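SusD-like carbohydrate binding protein BF1063 (Bacteroides fragilis NCTC 9343, PDB 3I4G) is a SusD-family protein of the outer membrane that probably binds carbohydrate. Local coordinates at residues D286-Y291 and T358-R363; T486-D491 and R497-K502. One frame throughout, in Å; residues are numbered along the deposited sequence.

Contact 1: residues D286-Y291 and T358-R363; sequences DLYESY and TGFMMR
An aromatic pair, Y288 with F360, joins the short helix 285-288 to the edge of a two-stranded antiparallel sheet (323-325 with 360-362) in the interior of this SusD-family protein. The two rings are turned only 26° from one another but slid well apart, with centroids 5.4 Å from each other, so they overlap little and the pair is not a full stack. F360 instead pushes its far end against the root of the tyrosine: its CZ lies 3.6 Å from CG of Y288, while CE1 meets CD1 of Y288 at 3.9 Å. With CG of Y288 anti to the backbone N (chi1 166°), the root of its ring is set beside F360 CZ. The phenol OH is hydrogen-bonded to L311 O. L319 of helix 317-322 also packs on Y288, and I323 and Y325 of the partner strand pack on F360. The backbone leading into F360 is held by an ST turn, in which T358 OG1 accepts from F360 N at 3.0 Å; the same OG1 is bonded to P283 O. The tightest touch between the segments is CB of Y288 against CZ of F360, 3.5 Å apart.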
loop_
_atom_site.group_PDB
_atom_site.type_symbol
_atom_site.label_atom_id
_atom_site.label_comp_id
_atom_site.label_asym_id
_atom_site.label_seq_id
_atom_site.Cartn_x
_atom_site.Cartn_y
_atom_site.Cartn_z
ATOM N N ASP A 286 -0.299 -10.549 14.361
ATOM C CA ASP A 286 0.349 -9.351 14.890
ATOM C C ASP A 286 -0.423 -8.089 14.531
ATOM O O ASP A 286 -0.410 -7.120 15.303
ATOM C CB ASP A 286 1.793 -9.257 14.409
ATOM C CG ASP A 286 2.590 -8.264 15.180
ATOM O OD1 ASP A 286 2.854 -8.486 16.383
ATOM O OD2 ASP A 286 2.985 -7.259 14.559
ATOM N N LEU A 287 -1.085 -8.068 13.364
ATOM C CA LEU A 287 -1.964 -6.919 13.048
ATOM C C LEU A 287 -3.226 -6.977 13.931
ATOM O O LEU A 287 -3.610 -5.970 14.535
ATOM C CB LEU A 287 -2.352 -6.901 11.579
ATOM C CG LEU A 287 -3.414 -5.870 11.197
ATOM C CD1 LEU A 287 -3.024 -4.421 11.577
ATOM C CD2 LEU A 287 -3.756 -5.955 9.690
ATOM N N TYR A 288 -3.901 -8.118 13.968
ATOM C CA TYR A 288 -5.051 -8.269 14.838
ATOM C C TYR A 288 -4.805 -7.752 16.262
ATOM O O TYR A 288 -5.664 -7.076 16.840
ATOM C CB TYR A 288 -5.530 -9.738 14.883
ATOM C CG TYR A 288 -6.485 -9.968 16.015
ATOM C CD1 TYR A 288 -7.788 -9.471 15.931
ATOM C CD2 TYR A 288 -6.110 -10.618 17.182
ATOM C CE1 TYR A 288 -8.667 -9.627 16.982
ATOM C CE2 TYR A 288 -7.026 -10.751 18.245
ATOM C CZ TYR A 288 -8.282 -10.224 18.103
ATOM O OH TYR A 288 -9.239 -10.346 19.129
ATOM N N GLU A 289 -3.651 -8.056 16.822
ATOM C CA GLU A 289 -3.293 -7.688 18.182
ATOM C C GLU A 289 -2.917 -6.219 18.368
ATOM O O GLU A 289 -2.817 -5.754 19.496
ATOM C CB GLU A 289 -2.105 -8.544 18.631
ATOM C CG GLU A 289 -2.437 -10.015 18.740
ATOM C CD GLU A 289 -1.236 -10.921 18.750
ATOM O OE1 GLU A 289 -0.086 -10.428 18.868
ATOM O OE2 GLU A 289 -1.435 -12.137 18.605
ATOM N N SER A 290 -2.729 -5.499 17.271
ATOM C CA SER A 290 -2.238 -4.133 17.353
ATOM C C SER A 290 -3.330 -3.112 17.716
ATOM O O SER A 290 -3.041 -2.091 18.351
ATOM C CB SER A 290 -1.533 -3.769 16.022
ATOM O OG SER A 290 -0.825 -2.545 16.203
ATOM N N TYR A 291 -4.563 -3.363 17.323
ATOM C CA TYR A 291 -5.650 -2.435 17.536
ATOM C C TYR A 291 -5.898 -2.218 19.034
ATOM O O TYR A 291 -5.898 -3.162 19.816
ATOM C CB TYR A 291 -6.932 -2.946 16.884
ATOM C CG TYR A 291 -6.875 -3.053 15.398
ATOM C CD1 TYR A 291 -7.217 -2.004 14.585
ATOM C CD2 TYR A 291 -6.491 -4.229 14.795
ATOM C CE1 TYR A 291 -7.137 -2.092 13.199
ATOM C CE2 TYR A 291 -6.416 -4.329 13.430
ATOM C CZ TYR A 291 -6.737 -3.275 12.634
ATOM O OH TYR A 291 -6.676 -3.369 11.248
ATOM N N THR A 358 -4.336 -18.117 7.700
ATOM C CA THR A 358 -4.238 -17.528 9.035
ATOM C C THR A 358 -5.510 -17.612 9.871
ATOM O O THR A 358 -5.436 -17.540 11.092
ATOM C CB THR A 358 -3.868 -16.050 8.956
ATOM O OG1 THR A 358 -4.921 -15.367 8.271
ATOM C CG2 THR A 358 -2.540 -15.786 8.202
ATOM N N GLY A 359 -6.676 -17.698 9.248
ATOM C CA GLY A 359 -7.930 -17.581 9.990
ATOM C C GLY A 359 -8.521 -16.188 9.870
ATOM O O GLY A 359 -9.652 -15.961 10.321
ATOM N N PHE A 360 -7.775 -15.245 9.293
ATOM C CA PHE A 360 -8.277 -13.894 9.019
ATOM C C PHE A 360 -8.422 -13.729 7.516
ATOM O O PHE A 360 -7.766 -14.416 6.706
ATOM C CB PHE A 360 -7.334 -12.826 9.550
ATOM C CG PHE A 360 -7.175 -12.822 11.054
ATOM C CD1 PHE A 360 -8.204 -12.358 11.851
ATOM C CD2 PHE A 360 -6.005 -13.265 11.669
ATOM C CE1 PHE A 360 -8.071 -12.311 13.225
ATOM C CE2 PHE A 360 -5.876 -13.216 13.044
ATOM C CZ PHE A 360 -6.898 -12.771 13.812
HETATM N N MSE A 361 -9.238 -12.754 7.165
HETATM C CA MSE A 361 -9.424 -12.303 5.805
HETATM C C MSE A 361 -9.486 -10.790 5.783
HETATM O O MSE A 361 -9.718 -10.156 6.818
HETATM C CB MSE A 361 -10.689 -12.895 5.220
HETATM C CG MSE A 361 -10.670 -14.401 5.057
HETATM SE SE MSE A 361 -9.384 -14.936 3.620
HETATM C CE MSE A 361 -10.367 -14.460 2.205
HETATM N N MSE A 362 -9.298 -10.202 4.599
HETATM C CA MSE A 362 -9.400 -8.751 4.448
HETATM C C MSE A 362 -10.816 -8.334 4.097
HETATM O O MSE A 362 -11.384 -8.772 3.116
HETATM C CB MSE A 362 -8.439 -8.248 3.348
HETATM C CG MSE A 362 -8.502 -6.743 3.123
HETATM SE SE MSE A 362 -7.148 -6.161 1.843
HETATM C CE MSE A 362 -8.001 -6.811 0.327
ATOM N N ARG A 363 -11.374 -7.438 4.901
ATOM C CA ARG A 363 -12.690 -6.818 4.645
ATOM C C ARG A 363 -12.541 -5.546 3.807
ATOM O O ARG A 363 -13.421 -5.215 2.998
ATOM C CB ARG A 363 -13.400 -6.487 5.968
ATOM C CG ARG A 363 -14.865 -6.144 5.782
ATOM C CD ARG A 363 -15.551 -5.661 7.030
ATOM N NE ARG A 363 -15.743 -6.668 8.073
ATOM C CZ ARG A 363 -16.792 -7.482 8.153
ATOM N NH1 ARG A 363 -17.704 -7.525 7.193
ATOM N NH2 ARG A 363 -16.902 -8.316 9.172
#

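Contact 2: residues T486-D491 and R497-K502; sequences TTKEVD and RWYVGK
D491 and R497 meet in a side-on salt bridge: R497 NE reaches D491 OD2 at 2.9 Å and R497 NH2 reaches D491 OD1 at 3.0 Å. Both carboxylate oxygens lie almost in the guanidinium plane; the two planes are 50° apart, and both nitrogens reach the oxygens from above the carboxylate plane. OD2 also accepts from R497 N at 3.1 Å, on its anti side, so one oxygen holds both the backbone and the side chain of R497. Further along, T487 OG1 is anti to its backbone N (chi1 -176°), which lets it accept from Y499 N at 3.1 Å and donate to E489 O at 2.8 Å. T487 CA sits over the six-membered ring of W498 in a CH-pi contact, 3.9 Å from the centroid, while T486 OG1, hydrogen-bonded to Q482 O, lies at the indole's edge. K488 CB and E489 CB pack obliquely on the Y499 ring, and a water joins K488 NZ to V500 O. In the next shell, T493 OG1 bonds D491 OD1, K471 pairs with E489, and W473 makes a cation-pi contact with R497. Strand 497-502 pairs antiparallel with 471-476, whose I472 lies across from both V500 and G501, the signature of a classic beta bulge.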
loop_
_atom_site.group_PDB
_atom_site.type_symbol
_atom_site.label_atom_id
_atom_site.label_comp_id
_atom_site.label_asym_id
_atom_site.label_seq_id
_atom_site.Cartn_x
_atom_site.Cartn_y
_atom_site.Cartn_z
ATOM N N THR A 486 -2.913 -30.405 15.117
ATOM C CA THR A 486 -2.766 -30.031 13.717
ATOM C C THR A 486 -1.975 -28.743 13.513
ATOM O O THR A 486 -1.397 -28.590 12.456
ATOM C CB THR A 486 -4.133 -29.981 12.992
ATOM O OG1 THR A 486 -4.995 -28.994 13.579
ATOM C CG2 THR A 486 -4.821 -31.348 13.059
ATOM N N THR A 487 -1.942 -27.814 14.473
ATOM C CA THR A 487 -1.049 -26.667 14.293
ATOM C C THR A 487 0.398 -27.199 14.219
ATOM O O THR A 487 0.760 -28.096 14.962
ATOM C CB THR A 487 -1.226 -25.624 15.409
ATOM O OG1 THR A 487 -0.399 -24.492 15.129
ATOM C CG2 THR A 487 -0.876 -26.190 16.786
ATOM N N LYS A 488 1.230 -26.645 13.340
ATOM C CA LYS A 488 2.609 -27.107 13.292
ATOM C C LYS A 488 3.370 -26.818 14.580
ATOM O O LYS A 488 4.334 -27.513 14.891
ATOM C CB LYS A 488 3.353 -26.460 12.136
ATOM C CG LYS A 488 3.011 -27.013 10.773
ATOM C CD LYS A 488 3.765 -26.197 9.693
ATOM C CE LYS A 488 3.351 -26.666 8.315
ATOM N NZ LYS A 488 4.007 -25.852 7.245
ATOM N N GLU A 489 2.974 -25.772 15.300
ATOM C CA GLU A 489 3.550 -25.406 16.586
ATOM C C GLU A 489 2.436 -24.855 17.454
ATOM O O GLU A 489 1.638 -24.052 16.979
ATOM C CB GLU A 489 4.645 -24.344 16.432
ATOM C CG GLU A 489 5.368 -24.022 17.737
ATOM C CD GLU A 489 6.508 -23.006 17.585
ATOM O OE1 GLU A 489 7.077 -22.920 16.502
ATOM O OE2 GLU A 489 6.811 -22.327 18.589
ATOM N N VAL A 490 2.346 -25.321 18.702
ATOM C CA VAL A 490 1.378 -24.780 19.662
ATOM C C VAL A 490 1.864 -23.404 20.048
ATOM O O VAL A 490 3.049 -23.209 20.322
ATOM C CB VAL A 490 1.237 -25.719 20.866
ATOM C CG1 VAL A 490 0.422 -25.091 22.019
ATOM C CG2 VAL A 490 0.604 -27.034 20.419
ATOM N N ASP A 491 0.959 -22.429 20.050
ATOM C CA ASP A 491 1.296 -21.032 20.371
ATOM C C ASP A 491 1.937 -20.986 21.749
ATOM O O ASP A 491 1.281 -21.281 22.755
ATOM C CB ASP A 491 0.017 -20.205 20.260
ATOM C CG ASP A 491 0.137 -18.806 20.733
ATOM O OD1 ASP A 491 1.270 -18.313 21.020
ATOM O OD2 ASP A 491 -0.951 -18.192 20.830
ATOM N N ARG A 497 -3.194 -19.430 19.151
ATOM C CA ARG A 497 -3.121 -18.874 17.804
ATOM C C ARG A 497 -2.584 -19.931 16.839
ATOM O O ARG A 497 -1.708 -20.715 17.160
ATOM C CB ARG A 497 -2.238 -17.628 17.773
ATOM C CG ARG A 497 -2.774 -16.492 18.625
ATOM C CD ARG A 497 -1.815 -15.328 18.693
ATOM N NE ARG A 497 -0.549 -15.795 19.245
ATOM C CZ ARG A 497 0.633 -15.247 19.010
ATOM N NH1 ARG A 497 0.731 -14.122 18.325
ATOM N NH2 ARG A 497 1.729 -15.832 19.448
ATOM N N TRP A 498 -3.116 -19.951 15.630
ATOM C CA TRP A 498 -2.688 -20.901 14.609
ATOM C C TRP A 498 -1.245 -20.594 14.141
ATOM O O TRP A 498 -0.941 -19.446 13.864
ATOM C CB TRP A 498 -3.658 -20.865 13.409
ATOM C CG TRP A 498 -3.397 -21.877 12.381
ATOM C CD1 TRP A 498 -2.877 -21.682 11.134
ATOM C CD2 TRP A 498 -3.643 -23.281 12.495
ATOM N NE1 TRP A 498 -2.788 -22.875 10.481
ATOM C CE2 TRP A 498 -3.247 -23.878 11.289
ATOM C CE3 TRP A 498 -4.147 -24.094 13.512
ATOM C CZ2 TRP A 498 -3.388 -25.257 11.048
ATOM C CZ3 TRP A 498 -4.258 -25.456 13.281
ATOM C CH2 TRP A 498 -3.894 -26.015 12.057
ATOM N N TYR A 499 -0.392 -21.621 13.999
ATOM C CA TYR A 499 0.946 -21.407 13.468
ATOM C C TYR A 499 0.836 -21.242 11.943
ATOM O O TYR A 499 0.358 -22.144 11.246
ATOM C CB TYR A 499 1.903 -22.558 13.774
ATOM C CG TYR A 499 3.257 -22.296 13.148
ATOM C CD1 TYR A 499 4.197 -21.472 13.795
ATOM C CD2 TYR A 499 3.586 -22.809 11.895
ATOM C CE1 TYR A 499 5.402 -21.199 13.216
ATOM C CE2 TYR A 499 4.817 -22.525 11.310
ATOM C CZ TYR A 499 5.709 -21.730 11.986
ATOM O OH TYR A 499 6.948 -21.443 11.431
ATOM N N VAL A 500 1.314 -20.100 11.442
ATOM C CA VAL A 500 1.237 -19.816 10.020
ATOM C C VAL A 500 2.549 -20.081 9.281
ATOM O O VAL A 500 2.549 -20.763 8.252
ATOM C CB VAL A 500 0.792 -18.368 9.804
ATOM C CG1 VAL A 500 0.696 -18.023 8.338
ATOM C CG2 VAL A 500 -0.590 -18.180 10.414
ATOM N N GLY A 501 3.651 -19.533 9.780
ATOM C CA GLY A 501 4.922 -19.675 9.085
ATOM C C GLY A 501 5.949 -18.800 9.771
ATOM O O GLY A 501 5.774 -18.427 10.937
ATOM N N LYS A 502 7.056 -18.515 9.084
ATOM C CA LYS A 502 8.114 -17.712 9.694
ATOM C C LYS A 502 8.902 -16.948 8.635
ATOM O O LYS A 502 8.877 -17.237 7.439
ATOM C CB LYS A 502 9.047 -18.608 10.528
ATOM C CG LYS A 502 9.862 -19.601 9.727
ATOM C CD LYS A 502 10.838 -20.388 10.617
HETATM O O HOH W 1 4.131 -23.061 7.677
#

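In the fold
The two contacts come in series along the chain, 286-291 with 358-363 closing before 486-491 with 497-502 opens, and both lie in the C-terminal half of the chain. Their centres are about 15 Å apart on the same side of the chain's centre, from which contact 1 is about 16 Å and contact 2 about 27 Å. They belong to different two-stranded sheets but touch directly: E289 OE2 and R497 NH1 form a salt bridge at 3.0 Å, and T358 CG2 packs on V500 CG2. A backbone bond between T358 and A475 adds a tie to strand 471-476. The outer strand pair and the 486-491 loop are thus fastened to the more central helix and sheet.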